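Local coordinates for spore coat polysaccharide biosynthesis protein spsE (Bacillus subtilis, PDB 1VLI) that takes part in spore coat polysaccharide biosynthesis, probably as a zinc-binding enzyme of the N-acylneuraminate-9-phosphate synthase type, at residues L150-A155 and R181-N186; M161-A166 and H174-T179. One frame throughout, in Å; residues are numbered along the deposited sequence.

Interaction 1: L150-A155 and R181-N186; sequences LLKYVA and RAEGNN
Glu-183 and Asn-185 reach from the loop after helix 170-181 to the last residues of helix 148-155, tying the C-terminal end of one helix of the NeuB-type TIM barrel to the loop that leads from the next helix into strand 188-193. Glu-183, with the most surface buried here, lies over Ala-155 and Lys-152. Its CB meets Ala-155 CB at 3.9 Å, and a bend at chi2 (-51°) turns the carboxylate onto the lysine chain, the two side chains crossing at a slant. Glu-183 OE2 lies 3.3 Å from Lys-152 CG and is equally close to Lys-152 CE, whereas Lys-152 NZ stays 4.2 Å from Glu-183 OE2, too far for a salt bridge. The ammonium group pairs instead with Glu-353, and Glu-183 OE1 pairs with Arg-156, just beyond the helix. Replacing Glu-183 with an alanine would probably leave Arg-156 without this acidic mate and uncover the methylenes of Lys-152. Glu-183 itself belongs to a type I turn from Arg-181 to Gly-184, where Gly-184 N bonds to Arg-181 O at 2.9 Å. Beyond the turn, the buried Asn-185 has CG anti to the backbone N (chi1 -167°), which carries its amide to the backbone carbonyl at the end of the helix. That amide is held on both branches: OD1 accepts from Gln-187 NE2, and ND2 donates to Arg-159 O as well as to the helix. In the bond to the helix, Asn-185 ND2 approaches Ala-155 O at 3.2 Å, in the carbonyl plane on a lone pair, with an N-H...O angle of 153°.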
loop_
_atom_site.group_PDB
_atom_site.type_symbol
_atom_site.label_atom_id
_atom_site.label_comp_id
_atom_site.label_asym_id
_atom_site.label_seq_id
_atom_site.Cartn_x
_atom_site.Cartn_y
_atom_site.Cartn_z
ATOM N N LEU A 150 -0.612 12.843 4.264
ATOM C CA LEU A 150 -0.144 12.191 3.050
ATOM C C LEU A 150 -1.280 11.872 2.086
ATOM O O LEU A 150 -1.142 12.103 0.880
ATOM C CB LEU A 150 0.661 10.927 3.352
ATOM C CG LEU A 150 1.070 10.100 2.119
ATOM C CD1 LEU A 150 2.094 10.873 1.168
ATOM C CD2 LEU A 150 1.591 8.739 2.508
ATOM N N LEU A 151 -2.401 11.350 2.583
ATOM C CA LEU A 151 -3.491 10.993 1.678
ATOM C C LEU A 151 -4.022 12.233 0.966
ATOM O O LEU A 151 -4.391 12.166 -0.184
ATOM C CB LEU A 151 -4.631 10.244 2.410
ATOM C CG LEU A 151 -4.260 8.910 3.062
ATOM C CD1 LEU A 151 -5.434 8.373 3.886
ATOM C CD2 LEU A 151 -3.770 7.841 2.048
ATOM N N LYS A 152 -4.074 13.355 1.677
ATOM C CA LYS A 152 -4.557 14.631 1.163
ATOM C C LYS A 152 -3.583 15.151 0.108
ATOM O O LYS A 152 -3.977 15.670 -0.930
ATOM C CB LYS A 152 -4.630 15.598 2.340
ATOM C CG LYS A 152 -5.517 16.809 2.173
ATOM C CD LYS A 152 -5.298 17.796 3.337
ATOM C CE LYS A 152 -6.368 18.908 3.395
ATOM N NZ LYS A 152 -6.982 19.090 4.765
ATOM N N TYR A 153 -2.300 15.006 0.388
ATOM C CA TYR A 153 -1.255 15.570 -0.446
ATOM C C TYR A 153 -1.236 14.879 -1.795
ATOM O O TYR A 153 -1.200 15.532 -2.831
ATOM C CB TYR A 153 0.078 15.365 0.241
ATOM C CG TYR A 153 1.246 16.015 -0.422
ATOM C CD1 TYR A 153 1.958 15.356 -1.423
ATOM C CD2 TYR A 153 1.674 17.265 -0.029
ATOM C CE1 TYR A 153 3.049 15.921 -2.017
ATOM C CE2 TYR A 153 2.772 17.850 -0.622
ATOM C CZ TYR A 153 3.463 17.174 -1.620
ATOM O OH TYR A 153 4.577 17.756 -2.203
ATOM N N VAL A 154 -1.292 13.554 -1.773
ATOM C CA VAL A 154 -1.309 12.790 -2.994
ATOM C C VAL A 154 -2.662 12.909 -3.728
ATOM O O VAL A 154 -2.700 13.019 -4.955
ATOM C CB VAL A 154 -0.964 11.328 -2.719
ATOM C CG1 VAL A 154 -0.929 10.571 -4.011
ATOM C CG2 VAL A 154 0.381 11.225 -2.037
ATOM N N ALA A 155 -3.773 12.886 -2.987
ATOM C CA ALA A 155 -5.085 13.041 -3.628
ATOM C C ALA A 155 -5.114 14.261 -4.582
ATOM O O ALA A 155 -5.756 14.216 -5.623
ATOM C CB ALA A 155 -6.175 13.145 -2.602
ATOM N N ARG A 181 -11.532 11.694 -1.088
ATOM C CA ARG A 181 -12.670 12.238 -1.770
ATOM C C ARG A 181 -12.803 13.719 -1.552
ATOM O O ARG A 181 -13.083 14.443 -2.504
ATOM C CB ARG A 181 -13.941 11.531 -1.367
ATOM C CG ARG A 181 -14.182 10.343 -2.200
ATOM C CD ARG A 181 -15.558 9.837 -2.089
ATOM N NE ARG A 181 -16.499 10.496 -2.990
ATOM C CZ ARG A 181 -16.715 10.141 -4.251
ATOM N NH1 ARG A 181 -16.039 9.136 -4.805
ATOM N NH2 ARG A 181 -17.608 10.805 -4.968
ATOM N N ALA A 182 -12.564 14.178 -0.321
ATOM C CA ALA A 182 -12.714 15.596 0.018
ATOM C C ALA A 182 -11.837 16.516 -0.839
ATOM O O ALA A 182 -12.118 17.712 -0.934
ATOM C CB ALA A 182 -12.427 15.832 1.503
ATOM N N GLU A 183 -10.766 15.978 -1.429
ATOM C CA GLU A 183 -9.860 16.788 -2.265
ATOM C C GLU A 183 -10.257 16.805 -3.733
ATOM O O GLU A 183 -9.525 17.325 -4.567
ATOM C CB GLU A 183 -8.409 16.315 -2.137
ATOM C CG GLU A 183 -7.820 16.428 -0.741
ATOM C CD GLU A 183 -7.985 17.806 -0.118
ATOM O OE1 GLU A 183 -7.657 18.811 -0.791
ATOM O OE2 GLU A 183 -8.436 17.887 1.054
ATOM N N GLY A 184 -11.403 16.223 -4.047
ATOM C CA GLY A 184 -11.892 16.166 -5.414
ATOM C C GLY A 184 -11.447 14.961 -6.230
ATOM O O GLY A 184 -11.777 14.859 -7.405
ATOM N N ASN A 185 -10.695 14.047 -5.629
ATOM C CA ASN A 185 -10.257 12.850 -6.329
ATOM C C ASN A 185 -11.178 11.664 -6.018
ATOM O O ASN A 185 -11.262 11.230 -4.878
ATOM C CB ASN A 185 -8.808 12.538 -5.943
ATOM C CG ASN A 185 -8.168 11.501 -6.844
ATOM O OD1 ASN A 185 -8.859 10.742 -7.498
ATOM N ND2 ASN A 185 -6.835 11.470 -6.883
ATOM N N ASN A 186 -11.865 11.137 -7.029
ATOM C CA ASN A 186 -12.751 10.002 -6.825
ATOM C C ASN A 186 -12.322 8.715 -7.522
ATOM O O ASN A 186 -13.139 7.825 -7.680
ATOM C CB ASN A 186 -14.246 10.352 -7.092
ATOM C CG ASN A 186 -14.516 10.770 -8.526
#

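Interaction 2: M161-A166 and H174-T179; sequences MIFSTA and HEAWRT
Phe-163 projects from strand 161-164 and turns one face of its ring to Ala-176 of helix 170-181; strand and helix are the first two elements of a beta-alpha-beta unit completed by strand 188-193 of the TIM barrel. This is the tightly packed part of the contact. Ala-176 CB sits over that face of the phenyl ring as a CH-pi contact, 4.2 Å from the ring centroid and 25° off the normal. The methyl is offset toward the rim, so that Phe-163 CZ and CE1 are each 3.9 Å from Ala-176 CB. With chi1 at 74°, CG of Phe-163 stands between the backbone N and the carbonyl carbon, and the ring extends from the strand toward the helix with CZ leading. Ile-180 of the same helix and Ile-188 and Ile-190 of the next strand also touch this ring, setting it in the apolar layer between barrel wall and helix. The looser side begins at the next helix residue, Trp-177, whose indole leads away from the strand and meets the ring of Phe-216 with the planes at about 50°. Farther round the helix the side chains turn outward: the partly exposed Glu-175 forms a salt bridge with Arg-350, and Arg-178 is exposed. What Trp-177 gives to the contact with the strand comes mainly through its backbone, Phe-163 CZ lying 4.1 Å from Trp-177 N.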
loop_
_atom_site.group_PDB
_atom_site.type_symbol
_atom_site.label_atom_id
_atom_site.label_comp_id
_atom_site.label_asym_id
_atom_site.label_seq_id
_atom_site.Cartn_x
_atom_site.Cartn_y
_atom_site.Cartn_z
HETATM N N MSE A 161 -5.665 6.181 -6.931
HETATM C CA MSE A 161 -5.078 5.846 -5.658
HETATM C C MSE A 161 -5.502 4.490 -5.212
HETATM O O MSE A 161 -6.691 4.152 -5.296
HETATM C CB MSE A 161 -5.451 6.900 -4.693
HETATM C CG MSE A 161 -4.540 8.071 -4.937
HETATM SE SE MSE A 161 -4.661 9.465 -3.760
HETATM C CE MSE A 161 -4.076 8.635 -2.043
ATOM N N ILE A 162 -4.523 3.673 -4.838
ATOM C CA ILE A 162 -4.803 2.314 -4.368
ATOM C C ILE A 162 -4.342 2.229 -2.945
ATOM O O ILE A 162 -3.150 2.457 -2.687
ATOM C CB ILE A 162 -4.029 1.284 -5.186
ATOM C CG1 ILE A 162 -4.268 1.489 -6.681
ATOM C CG2 ILE A 162 -4.413 -0.139 -4.765
ATOM C CD1 ILE A 162 -3.312 0.696 -7.544
ATOM N N PHE A 163 -5.250 1.945 -2.010
ATOM C CA PHE A 163 -4.785 1.827 -0.626
ATOM C C PHE A 163 -5.108 0.484 0.013
ATOM O O PHE A 163 -6.112 -0.138 -0.302
ATOM C CB PHE A 163 -5.117 3.050 0.228
ATOM C CG PHE A 163 -6.564 3.175 0.617
ATOM C CD1 PHE A 163 -7.075 2.498 1.756
ATOM C CD2 PHE A 163 -7.412 4.018 -0.096
ATOM C CE1 PHE A 163 -8.373 2.669 2.150
ATOM C CE2 PHE A 163 -8.750 4.173 0.290
ATOM C CZ PHE A 163 -9.227 3.513 1.426
ATOM N N SER A 164 -4.200 0.014 0.856
ATOM C CA SER A 164 -4.313 -1.291 1.425
ATOM C C SER A 164 -4.886 -1.194 2.834
ATOM O O SER A 164 -4.865 -0.135 3.454
ATOM C CB SER A 164 -2.948 -1.943 1.403
ATOM O OG SER A 164 -2.770 -2.631 0.168
ATOM N N THR A 165 -5.405 -2.289 3.348
ATOM C CA THR A 165 -6.134 -2.217 4.613
ATOM C C THR A 165 -5.801 -3.301 5.638
ATOM O O THR A 165 -6.686 -3.693 6.423
ATOM C CB THR A 165 -7.648 -2.256 4.332
ATOM O OG1 THR A 165 -7.980 -3.508 3.726
ATOM C CG2 THR A 165 -8.063 -1.201 3.281
ATOM N N ALA A 166 -4.559 -3.795 5.660
ATOM C CA ALA A 166 -4.209 -4.836 6.633
ATOM C C ALA A 166 -4.413 -4.318 8.038
ATOM O O ALA A 166 -3.950 -3.215 8.382
ATOM C CB ALA A 166 -2.790 -5.309 6.469
ATOM N N HIS A 174 -12.991 4.047 6.036
ATOM C CA HIS A 174 -13.865 5.171 5.760
ATOM C C HIS A 174 -13.178 6.525 5.808
ATOM O O HIS A 174 -13.426 7.371 4.945
ATOM C CB HIS A 174 -15.028 5.154 6.728
ATOM C CG HIS A 174 -16.003 6.260 6.510
ATOM N ND1 HIS A 174 -16.877 6.278 5.446
ATOM C CD2 HIS A 174 -16.273 7.365 7.239
ATOM C CE1 HIS A 174 -17.630 7.360 5.517
ATOM N NE2 HIS A 174 -17.291 8.031 6.600
ATOM N N GLU A 175 -12.311 6.715 6.804
ATOM C CA GLU A 175 -11.658 7.981 7.043
ATOM C C GLU A 175 -10.631 8.247 5.954
ATOM O O GLU A 175 -10.453 9.387 5.519
ATOM C CB GLU A 175 -10.998 8.009 8.427
ATOM C CG GLU A 175 -10.462 9.373 8.828
ATOM C CD GLU A 175 -10.089 9.472 10.299
ATOM O OE1 GLU A 175 -9.937 8.411 10.929
ATOM O OE2 GLU A 175 -9.951 10.605 10.831
ATOM N N ALA A 176 -9.947 7.191 5.537
ATOM C CA ALA A 176 -8.975 7.268 4.447
ATOM C C ALA A 176 -9.693 7.616 3.149
ATOM O O ALA A 176 -9.211 8.458 2.354
ATOM C CB ALA A 176 -8.237 5.964 4.316
ATOM N N TRP A 177 -10.850 6.979 2.954
ATOM C CA TRP A 177 -11.679 7.187 1.775
ATOM C C TRP A 177 -12.181 8.629 1.668
ATOM O O TRP A 177 -11.938 9.309 0.639
ATOM C CB TRP A 177 -12.837 6.207 1.774
ATOM C CG TRP A 177 -13.781 6.339 0.590
ATOM C CD1 TRP A 177 -13.611 5.828 -0.691
ATOM C CD2 TRP A 177 -15.034 7.011 0.580
ATOM N NE1 TRP A 177 -14.683 6.164 -1.484
ATOM C CE2 TRP A 177 -15.579 6.877 -0.726
ATOM C CE3 TRP A 177 -15.772 7.705 1.552
ATOM C CZ2 TRP A 177 -16.806 7.427 -1.080
ATOM C CZ3 TRP A 177 -16.981 8.257 1.204
ATOM C CH2 TRP A 177 -17.499 8.112 -0.100
ATOM N N ARG A 178 -12.854 9.085 2.730
ATOM C CA ARG A 178 -13.348 10.456 2.847
ATOM C C ARG A 178 -12.298 11.516 2.621
ATOM O O ARG A 178 -12.597 12.563 2.069
ATOM C CB ARG A 178 -13.931 10.705 4.239
ATOM C CG ARG A 178 -15.377 10.297 4.344
ATOM C CD ARG A 178 -16.089 10.872 5.561
ATOM N NE ARG A 178 -16.719 12.156 5.264
ATOM C CZ ARG A 178 -17.590 12.770 6.056
ATOM N NH1 ARG A 178 -17.954 12.222 7.212
ATOM N NH2 ARG A 178 -18.108 13.936 5.692
ATOM N N THR A 179 -11.096 11.260 3.121
ATOM C CA THR A 179 -9.996 12.205 3.045
ATOM C C THR A 179 -9.546 12.428 1.589
ATOM O O THR A 179 -9.171 13.542 1.208
ATOM C CB THR A 179 -8.813 11.656 3.883
ATOM O OG1 THR A 179 -9.191 11.560 5.261
ATOM C CG2 THR A 179 -7.674 12.615 3.904
#

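How the interactions relate
Along the chain the segments come in the order 150-155, 161-166, 174-179, 181-186, so interaction 1 brackets interaction 2. Helix 148-155, strand 161-164 and helix 170-181 follow one another, and the turn of interaction 1 leads on to strand 188-193. The two centres are 10 Å apart and the contacts touch: the selenium of selenomethionine Met-161 packs 3.6 Å from Ala-155 CA, and Leu-151 CD1 lies 3.7 Å from Ala-176 CB. Interaction 1 thus ties a helix end to the loop after the next helix, interaction 2 a helix to the barrel wall. Both are structural contacts; the side chain of Phe-163 is about 13 Å from the zinc ion bound by His-226 and His-248.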